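Side-chain contacts in UDP-4-amino-4,6-dideoxy-N-acetyl-beta-L-altrosamine transaminase (Helicobacter pylori, PDB 2FNU), which catalyses the PLP-dependent transamination of a UDP-linked 4-keto sugar, the second step in making pseudaminic acid for flagellin modification: residues 51-56 / 206-211; 57-62 / 191-196. All blocks are in the same frame, centred on the assembly; numbering follows the deposited sequence.

Contact 1 of 2, residues 51-56 / 206-211; sequences LVFNSA and LFRSHG. With PMP (4'-deoxy-4'-aminopyridoxal-5'-phosphate), chain E.
Arg-208 makes almost the whole contact, reaching with one side chain three consecutive residues of the strand, Leu-51, Val-52 and Phe-53. Its chain is extended as far as CD and turns about the CG-CD bond (chi3 64°), which brings the guanidinium to the strand backbone. Arg-208 NH1 donates to Val-52 O at 2.9 Å. The bond is moderately straight, 154° at the hydrogen, and uses a lone pair of the oxygen in the carbonyl plane. The same NH1 forms a salt bridge with Glu-38, which also accepts from Val-52 N. One carboxylate therefore holds both the guanidinium and the strand. Leu-51 CD2 lies over one face of the Arg-208 guanidinium, 3.5 Å from NH1. CB and CG of Arg-208 pass the CD1-CE1 side of the Phe-53 ring, and CD lies over one face, toward the rim, 4.1 Å from the centroid in a CH-pi contact. The cation itself is too far for more than a weak attraction. Beyond the strand, Ala-56 N donates to O2P of the cofactor at 2.9 Å. The contact joins helix 198-208 to strand 49-53, outermost in the large sheet within this chain. Helix 32-45 packs on Val-52, and helix 56-66 on Phe-53.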
ATOM      1  N   LEU B  51       1.574  -3.727 -14.145  1.00 12.39           N
ATOM      2  CA  LEU B  51       2.254  -3.213 -12.961  1.00 10.97           C
ATOM      3  C   LEU B  51       1.519  -3.728 -11.753  1.00 10.59           C
ATOM      4  O   LEU B  51       0.289  -3.582 -11.697  1.00 11.61           O
ATOM      5  CB  LEU B  51       2.166  -1.681 -12.909  1.00 13.23           C
ATOM      6  CG  LEU B  51       3.069  -0.905 -13.858  1.00 15.48           C
ATOM      7  CD1 LEU B  51       2.676   0.573 -13.826  1.00 16.75           C
ATOM      8  CD2 LEU B  51       4.549  -1.085 -13.494  1.00 13.86           C
ATOM      9  N   VAL B  52       2.241  -4.294 -10.789  1.00 10.15           N
ATOM     10  CA  VAL B  52       1.581  -4.790  -9.584  1.00 11.21           C
ATOM     11  C   VAL B  52       1.764  -3.811  -8.427  1.00 11.39           C
ATOM     12  O   VAL B  52       2.768  -3.074  -8.359  1.00 12.21           O
ATOM     13  CB  VAL B  52       2.034  -6.217  -9.195  1.00 11.61           C
ATOM     14  CG1 VAL B  52       1.628  -7.221 -10.273  1.00 13.63           C
ATOM     15  CG2 VAL B  52       3.546  -6.270  -9.014  1.00 11.48           C
ATOM     16  N   PHE B  53       0.760  -3.786  -7.541  1.00 10.87           N
ATOM     17  CA  PHE B  53       0.618  -2.768  -6.480  1.00 11.66           C
ATOM     18  C   PHE B  53       0.245  -3.456  -5.182  1.00 10.92           C
ATOM     19  O   PHE B  53      -0.167  -4.631  -5.206  1.00 12.64           O
ATOM     20  CB  PHE B  53      -0.529  -1.806  -6.824  1.00 11.16           C
ATOM     21  CG  PHE B  53      -0.235  -0.880  -7.965  1.00 10.57           C
ATOM     22  CD1 PHE B  53       0.201   0.414  -7.736  1.00 12.43           C
ATOM     23  CD2 PHE B  53      -0.387  -1.314  -9.280  1.00 11.56           C
ATOM     24  CE1 PHE B  53       0.483   1.269  -8.800  1.00 14.65           C
ATOM     25  CE2 PHE B  53      -0.107  -0.473 -10.343  1.00 11.61           C
ATOM     26  CZ  PHE B  53       0.328   0.822 -10.110  1.00 12.38           C
ATOM     27  N   ASN B  54       0.328  -2.729  -4.057  1.00 10.86           N
ATOM     28  CA  ASN B  54       0.010  -3.337  -2.767  1.00 10.60           C
ATOM     29  C   ASN B  54      -1.470  -3.713  -2.619  1.00 11.14           C
ATOM     30  O   ASN B  54      -1.829  -4.520  -1.776  1.00 12.10           O
ATOM     31  CB  ASN B  54       0.425  -2.418  -1.607  1.00 10.73           C
ATOM     32  CG  ASN B  54      -0.491  -1.236  -1.452  1.00 11.13           C
ATOM     33  OD1 ASN B  54      -1.410  -1.237  -0.582  1.00 15.92           O
ATOM     34  ND2 ASN B  54      -0.308  -0.250  -2.294  1.00  8.01           N
ATOM     35  N   SER B  55      -2.325  -3.059  -3.397  1.00 10.72           N
ATOM     36  CA  SER B  55      -3.765  -3.335  -3.383  1.00 10.20           C
ATOM     37  C   SER B  55      -4.369  -2.843  -4.704  1.00 10.40           C
ATOM     38  O   SER B  55      -3.768  -1.994  -5.381  1.00 12.59           O
ATOM     39  CB  SER B  55      -4.471  -2.623  -2.227  1.00  9.71           C
ATOM     40  OG  SER B  55      -4.424  -1.212  -2.413  1.00 12.12           O
ATOM     41  N   ALA B  56      -5.577  -3.324  -5.052  1.00 11.03           N
ATOM     42  CA  ALA B  56      -6.242  -2.753  -6.231  1.00  9.88           C
ATOM     43  C   ALA B  56      -6.677  -1.305  -6.007  1.00  9.03           C
ATOM     44  O   ALA B  56      -6.821  -0.552  -6.969  1.00 11.71           O
ATOM     45  CB  ALA B  56      -7.432  -3.605  -6.691  1.00 12.24           C
ATOM     46  N   LEU B 206       6.361   5.195 -12.221  1.00 11.56           N
ATOM     47  CA  LEU B 206       7.009   6.183 -11.359  1.00 11.98           C
ATOM     48  C   LEU B 206       6.118   6.549 -10.164  1.00 10.98           C
ATOM     49  O   LEU B 206       6.617   6.700  -9.033  1.00 12.70           O
ATOM     50  CB  LEU B 206       7.379   7.429 -12.156  1.00 13.62           C
ATOM     51  CG  LEU B 206       8.496   7.198 -13.167  1.00 15.11           C
ATOM     52  CD1 LEU B 206       8.454   8.299 -14.200  1.00 17.46           C
ATOM     53  CD2 LEU B 206       9.852   7.151 -12.438  1.00 15.82           C
ATOM     54  N   PHE B 207       4.813   6.680 -10.416  1.00 11.16           N
ATOM     55  CA  PHE B 207       3.868   7.090  -9.352  1.00 11.58           C
ATOM     56  C   PHE B 207       3.825   6.060  -8.233  1.00 12.24           C
ATOM     57  O   PHE B 207       3.604   6.410  -7.060  1.00 11.60           O
ATOM     58  CB  PHE B 207       2.486   7.265  -9.961  1.00 12.10           C
ATOM     59  CG  PHE B 207       1.468   7.917  -9.054  1.00 10.74           C
ATOM     60  CD1 PHE B 207       0.584   7.133  -8.292  1.00 11.60           C
ATOM     61  CD2 PHE B 207       1.338   9.312  -9.017  1.00 13.40           C
ATOM     62  CE1 PHE B 207      -0.403   7.733  -7.503  1.00 10.82           C
ATOM     63  CE2 PHE B 207       0.373   9.918  -8.231  1.00 12.58           C
ATOM     64  CZ  PHE B 207      -0.496   9.127  -7.470  1.00 12.12           C
ATOM     65  N   ARG B 208       4.031   4.794  -8.599  1.00 11.74           N
ATOM     66  CA  ARG B 208       4.038   3.682  -7.644  1.00 10.93           C
ATOM     67  C   ARG B 208       5.216   3.734  -6.658  1.00 11.67           C
ATOM     68  O   ARG B 208       5.153   3.151  -5.575  1.00 12.22           O
ATOM     69  CB  ARG B 208       4.057   2.361  -8.422  1.00 11.26           C
ATOM     70  CG  ARG B 208       4.081   1.101  -7.544  1.00 10.12           C
ATOM     71  CD  ARG B 208       4.131  -0.189  -8.379  1.00 11.46           C
ATOM     72  NE  ARG B 208       5.384  -0.255  -9.143  1.00 13.04           N
ATOM     73  CZ  ARG B 208       5.698  -1.228  -9.992  1.00 14.08           C
ATOM     74  NH1 ARG B 208       4.870  -2.265 -10.186  1.00 15.10           N
ATOM     75  NH2 ARG B 208       6.864  -1.177 -10.630  1.00 13.71           N
ATOM     76  N   SER B 209       6.306   4.392  -7.071  1.00 12.77           N
ATOM     77  CA  SER B 209       7.549   4.363  -6.296  1.00 11.02           C
ATOM     78  C   SER B 209       8.261   5.715  -6.337  1.00 10.90           C
ATOM     79  O   SER B 209       9.322   5.880  -6.980  1.00 12.86           O
ATOM     80  CB  SER B 209       8.472   3.236  -6.784  1.00 14.58           C
ATOM     81  OG  SER B 209       9.513   2.963  -5.845  1.00 14.69           O
ATOM     82  N   HIS B 210       7.668   6.679  -5.635  1.00 11.54           N
ATOM     83  CA  HIS B 210       8.327   7.937  -5.277  1.00 12.97           C
ATOM     84  C   HIS B 210       8.639   8.931  -6.390  1.00 11.89           C
ATOM     85  O   HIS B 210       9.215   9.992  -6.097  1.00 12.63           O
ATOM     86  CB  HIS B 210       9.622   7.646  -4.502  1.00 11.71           C
ATOM     87  CG  HIS B 210       9.410   6.745  -3.328  1.00 12.62           C
ATOM     88  ND1 HIS B 210       8.614   7.103  -2.258  1.00 11.47           N
ATOM     89  CD2 HIS B 210       9.869   5.498  -3.062  1.00 13.81           C
ATOM     90  CE1 HIS B 210       8.595   6.109  -1.381  1.00 10.68           C
ATOM     91  NE2 HIS B 210       9.344   5.121  -1.849  1.00 12.00           N
ATOM     92  N   GLY B 211       8.276   8.604  -7.629  1.00 11.07           N
ATOM     93  CA  GLY B 211       8.664   9.461  -8.753  1.00 10.83           C
ATOM     94  C   GLY B 211      10.132   9.307  -9.097  1.00 12.71           C
ATOM     95  O   GLY B 211      10.669  10.047  -9.942  1.00 14.38           O
TER
HETATM   96  N1  PMP E 903     -12.957  -2.780  -6.885  1.00 12.06           N
HETATM   97  C2  PMP E 903     -13.795  -3.842  -6.656  1.00 11.92           C
HETATM   98  C2A PMP E 903     -14.884  -4.132  -7.662  1.00 14.52           C
HETATM   99  C3  PMP E 903     -13.609  -4.627  -5.510  1.00 14.41           C
HETATM  100  O3  PMP E 903     -14.410  -5.709  -5.279  1.00 17.19           O
HETATM  101  C4  PMP E 903     -12.586  -4.317  -4.584  1.00 12.32           C
HETATM  102  C4A PMP E 903     -12.417  -5.093  -3.296  1.00 18.26           C
HETATM  103  N4A PMP E 903     -13.677  -5.567  -2.765  1.00 23.43           N
HETATM  104  C5  PMP E 903     -11.709  -3.267  -4.878  1.00 10.71           C
HETATM  105  C6  PMP E 903     -11.883  -2.555  -6.063  1.00 14.69           C
HETATM  106  C5A PMP E 903     -10.560  -2.901  -3.954  1.00 14.45           C
HETATM  107  O4P PMP E 903      -9.556  -3.882  -4.139  1.00 12.94           O
HETATM  108  P   PMP E 903      -8.450  -4.121  -2.987  1.00 12.08           P
HETATM  109  O1P PMP E 903      -9.155  -4.874  -1.883  1.00 15.04           O
HETATM  110  O2P PMP E 903      -7.412  -4.991  -3.631  1.00 11.87           O
HETATM  111  O3P PMP E 903      -7.888  -2.795  -2.554  1.00 11.88           O

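Contact 2 of 2, residues 57-62 / 191-196; sequences TSALLT and GAVVTN. With PMP (4'-deoxy-4'-aminopyridoxal-5'-phosphate), chain E.
Helix 56-66 packs on strand 191-195, with the CA atoms of Ala-59 and Val-193 5.8 Å apart. This is helix-on-sheet packing in the large domain of a fold-type I PLP enzyme, where a mixed, mostly parallel sheet is flanked by helices. Ala-59 is the residue that meets the strand. Its CB points at the strand and lies 3.6 Å from CG2 of Val-193. The small side chain lets the helix backbone come close, and the same CG2 is 3.5 Å from Ala-59 O. Val-193 has CG1 anti to its backbone N (chi1 -175°), which leaves CG2 beside that N and directed at the helix. Ala-59 CB also lies 3.9 Å from Ala-192 O. The contact is buried; its side chains meet as apolar groups, and both methyls also lie against backbone carbonyl oxygens. Phe-53 of the neighbouring strand touches both Ala-59 and Val-193. One turn further on, Thr-62 OG1 donates back to Ser-58 O at 2.8 Å. That oxygen also accepts from Thr-62 N, and the two donors reach it from opposite faces of its plane. At its start the helix holds the cofactor phosphate, whose charge the helix dipole would probably help to stabilise. Leu-60 CD1 approaches the pyridine ring near C6. Thr-57 grips one phosphate oxygen twice: O3P accepts from N at 3.0 Å and from OG1 at 2.7 Å.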
ATOM      1  N   THR B  57      -6.927  -0.932  -4.745  1.00 10.08           N
ATOM      2  CA  THR B  57      -7.307   0.457  -4.458  1.00  9.97           C
ATOM      3  C   THR B  57      -6.134   1.397  -4.792  1.00 10.81           C
ATOM      4  O   THR B  57      -6.339   2.473  -5.367  1.00 11.70           O
ATOM      5  CB  THR B  57      -7.757   0.604  -3.005  1.00 11.42           C
ATOM      6  OG1 THR B  57      -8.819  -0.314  -2.779  1.00 11.19           O
ATOM      7  CG2 THR B  57      -8.286   1.997  -2.736  1.00 13.04           C
ATOM      8  N   SER B  58      -4.909   0.968  -4.487  1.00 11.30           N
ATOM      9  CA  SER B  58      -3.713   1.723  -4.889  1.00  9.77           C
ATOM     10  C   SER B  58      -3.574   1.792  -6.405  1.00 10.53           C
ATOM     11  O   SER B  58      -3.209   2.844  -6.966  1.00 11.59           O
ATOM     12  CB  SER B  58      -2.445   1.139  -4.264  1.00 11.88           C
ATOM     13  OG  SER B  58      -2.459   1.300  -2.857  1.00 12.26           O
ATOM     14  N   ALA B  59      -3.838   0.656  -7.060  1.00  9.37           N
ATOM     15  CA  ALA B  59      -3.852   0.589  -8.515  1.00  9.16           C
ATOM     16  C   ALA B  59      -4.876   1.566  -9.108  1.00 11.22           C
ATOM     17  O   ALA B  59      -4.565   2.302 -10.065  1.00 11.67           O
ATOM     18  CB  ALA B  59      -4.133  -0.829  -8.960  1.00 11.22           C
ATOM     19  N   LEU B  60      -6.084   1.601  -8.531  1.00 10.52           N
ATOM     20  CA  LEU B  60      -7.129   2.492  -9.039  1.00 11.14           C
ATOM     21  C   LEU B  60      -6.707   3.954  -8.897  1.00 12.23           C
ATOM     22  O   LEU B  60      -6.870   4.745  -9.837  1.00 12.43           O
ATOM     23  CB  LEU B  60      -8.464   2.258  -8.300  1.00 11.07           C
ATOM     24  CG  LEU B  60      -9.265   1.019  -8.688  1.00 12.04           C
ATOM     25  CD1 LEU B  60     -10.337   0.718  -7.646  1.00 14.08           C
ATOM     26  CD2 LEU B  60      -9.903   1.182 -10.052  1.00 13.27           C
ATOM     27  N   LEU B  61      -6.164   4.323  -7.732  1.00 12.06           N
ATOM     28  CA  LEU B  61      -5.738   5.708  -7.541  1.00 10.94           C
ATOM     29  C   LEU B  61      -4.658   6.049  -8.569  1.00 11.44           C
ATOM     30  O   LEU B  61      -4.676   7.115  -9.190  1.00 12.16           O
ATOM     31  CB  LEU B  61      -5.152   5.922  -6.149  1.00 11.98           C
ATOM     32  CG  LEU B  61      -4.564   7.321  -5.906  1.00 12.16           C
ATOM     33  CD1 LEU B  61      -5.692   8.361  -5.894  1.00 16.41           C
ATOM     34  CD2 LEU B  61      -3.780   7.367  -4.595  1.00 14.95           C
ATOM     35  N   THR B  62      -3.704   5.143  -8.740  1.00 11.64           N
ATOM     36  CA  THR B  62      -2.606   5.387  -9.684  1.00 11.18           C
ATOM     37  C   THR B  62      -3.126   5.563 -11.114  1.00 13.18           C
ATOM     38  O   THR B  62      -2.683   6.457 -11.837  1.00 13.52           O
ATOM     39  CB  THR B  62      -1.594   4.237  -9.608  1.00 11.83           C
ATOM     40  OG1 THR B  62      -1.082   4.193  -8.270  1.00 11.14           O
ATOM     41  CG2 THR B  62      -0.424   4.452 -10.586  1.00 12.54           C
ATOM     42  N   GLY B 191      -2.765  -5.760  -6.121  1.00 10.85           N
ATOM     43  CA  GLY B 191      -3.561  -5.437  -7.310  1.00 10.18           C
ATOM     44  C   GLY B 191      -2.663  -5.218  -8.488  1.00 11.10           C
ATOM     45  O   GLY B 191      -1.430  -5.313  -8.387  1.00 10.23           O
ATOM     46  N   ALA B 192      -3.268  -4.913  -9.630  1.00 10.71           N
ATOM     47  CA  ALA B 192      -2.470  -4.667 -10.842  1.00 10.51           C
ATOM     48  C   ALA B 192      -3.199  -3.660 -11.695  1.00 11.32           C
ATOM     49  O   ALA B 192      -4.436  -3.626 -11.694  1.00 12.37           O
ATOM     50  CB  ALA B 192      -2.266  -5.935 -11.655  1.00 12.51           C
ATOM     51  N   VAL B 193      -2.440  -2.858 -12.445  1.00 11.15           N
ATOM     52  CA  VAL B 193      -2.998  -2.129 -13.586  1.00  9.85           C
ATOM     53  C   VAL B 193      -2.326  -2.717 -14.808  1.00 10.60           C
ATOM     54  O   VAL B 193      -1.101  -2.844 -14.844  1.00 11.92           O
ATOM     55  CB  VAL B 193      -2.733  -0.611 -13.583  1.00 11.94           C
ATOM     56  CG1 VAL B 193      -3.490   0.039 -14.784  1.00 13.85           C
ATOM     57  CG2 VAL B 193      -3.145   0.049 -12.279  1.00 12.44           C
ATOM     58  N   VAL B 194      -3.136  -3.111 -15.784  1.00 10.65           N
ATOM     59  CA  VAL B 194      -2.594  -3.549 -17.085  1.00 10.72           C
ATOM     60  C   VAL B 194      -3.060  -2.580 -18.160  1.00 12.18           C
ATOM     61  O   VAL B 194      -4.124  -1.944 -18.050  1.00 11.29           O
ATOM     62  CB  VAL B 194      -2.950  -5.012 -17.448  1.00 12.17           C
ATOM     63  CG1 VAL B 194      -2.470  -5.948 -16.318  1.00 14.79           C
ATOM     64  CG2 VAL B 194      -4.447  -5.167 -17.687  1.00 12.47           C
ATOM     65  N   THR B 195      -2.228  -2.422 -19.184  1.00 12.28           N
ATOM     66  CA  THR B 195      -2.539  -1.458 -20.248  1.00 11.45           C
ATOM     67  C   THR B 195      -1.751  -1.795 -21.496  1.00 11.57           C
ATOM     68  O   THR B 195      -0.709  -2.434 -21.385  1.00 12.91           O
ATOM     69  CB  THR B 195      -2.225   0.011 -19.806  1.00 11.29           C
ATOM     70  OG1 THR B 195      -2.629   0.917 -20.836  1.00 12.48           O
ATOM     71  CG2 THR B 195      -0.739   0.239 -19.491  1.00 11.34           C
ATOM     72  N   ASN B 196      -2.244  -1.350 -22.657  1.00 12.41           N
ATOM     73  CA  ASN B 196      -1.462  -1.406 -23.908  1.00 13.21           C
ATOM     74  C   ASN B 196      -0.868  -0.035 -24.268  1.00 15.85           C
ATOM     75  O   ASN B 196      -0.285   0.122 -25.336  1.00 16.24           O
ATOM     76  CB  ASN B 196      -2.319  -1.948 -25.060  1.00 12.79           C
ATOM     77  CG  ASN B 196      -2.715  -3.410 -24.849  1.00 14.40           C
ATOM     78  OD1 ASN B 196      -1.949  -4.190 -24.267  1.00 14.98           O
ATOM     79  ND2 ASN B 196      -3.916  -3.788 -25.320  1.00 15.59           N
TER
HETATM   80  N1  PMP E 903     -12.957  -2.780  -6.885  1.00 12.06           N
HETATM   81  C2  PMP E 903     -13.795  -3.842  -6.656  1.00 11.92           C
HETATM   82  C2A PMP E 903     -14.884  -4.132  -7.662  1.00 14.52           C
HETATM   83  C3  PMP E 903     -13.609  -4.627  -5.510  1.00 14.41           C
HETATM   84  O3  PMP E 903     -14.410  -5.709  -5.279  1.00 17.19           O
HETATM   85  C4  PMP E 903     -12.586  -4.317  -4.584  1.00 12.32           C
HETATM   86  C4A PMP E 903     -12.417  -5.093  -3.296  1.00 18.26           C
HETATM   87  N4A PMP E 903     -13.677  -5.567  -2.765  1.00 23.43           N
HETATM   88  C5  PMP E 903     -11.709  -3.267  -4.878  1.00 10.71           C
HETATM   89  C6  PMP E 903     -11.883  -2.555  -6.063  1.00 14.69           C
HETATM   90  C5A PMP E 903     -10.560  -2.901  -3.954  1.00 14.45           C
HETATM   91  O4P PMP E 903      -9.556  -3.882  -4.139  1.00 12.94           O
HETATM   92  P   PMP E 903      -8.450  -4.121  -2.987  1.00 12.08           P
HETATM   93  O1P PMP E 903      -9.155  -4.874  -1.883  1.00 15.04           O
HETATM   94  O2P PMP E 903      -7.412  -4.991  -3.631  1.00 11.87           O
HETATM   95  O3P PMP E 903      -7.888  -2.795  -2.554  1.00 11.88           O

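Contacts 1 and 2 lie side by side, their centres about 8 Å apart, and contact 2 is nested within the chain loop closed by contact 1. Strands 49-53 and 191-195 are antiparallel neighbours. Phe-53 N lies 2.8 Å from Gly-191 O and Leu-51 N lies 2.9 Å from Val-193 O, both probable hydrogen bonds. Thr-62 OG1 packs against two rings of contact 1, 3.4 Å from Phe-53 CE1 and 3.4 Å from Phe-207 CD1. Residues 51-56 lead directly into residues 57-62, and Ala-56 and Thr-57 bind different oxygens of one cofactor phosphate. Ser-178, His-157, Tyr-316 and Lys-183 also hydrogen-bond this cofactor. Asn-228 of the second subunit packs on Asn-54 and on Ser-58, so it touches both segments.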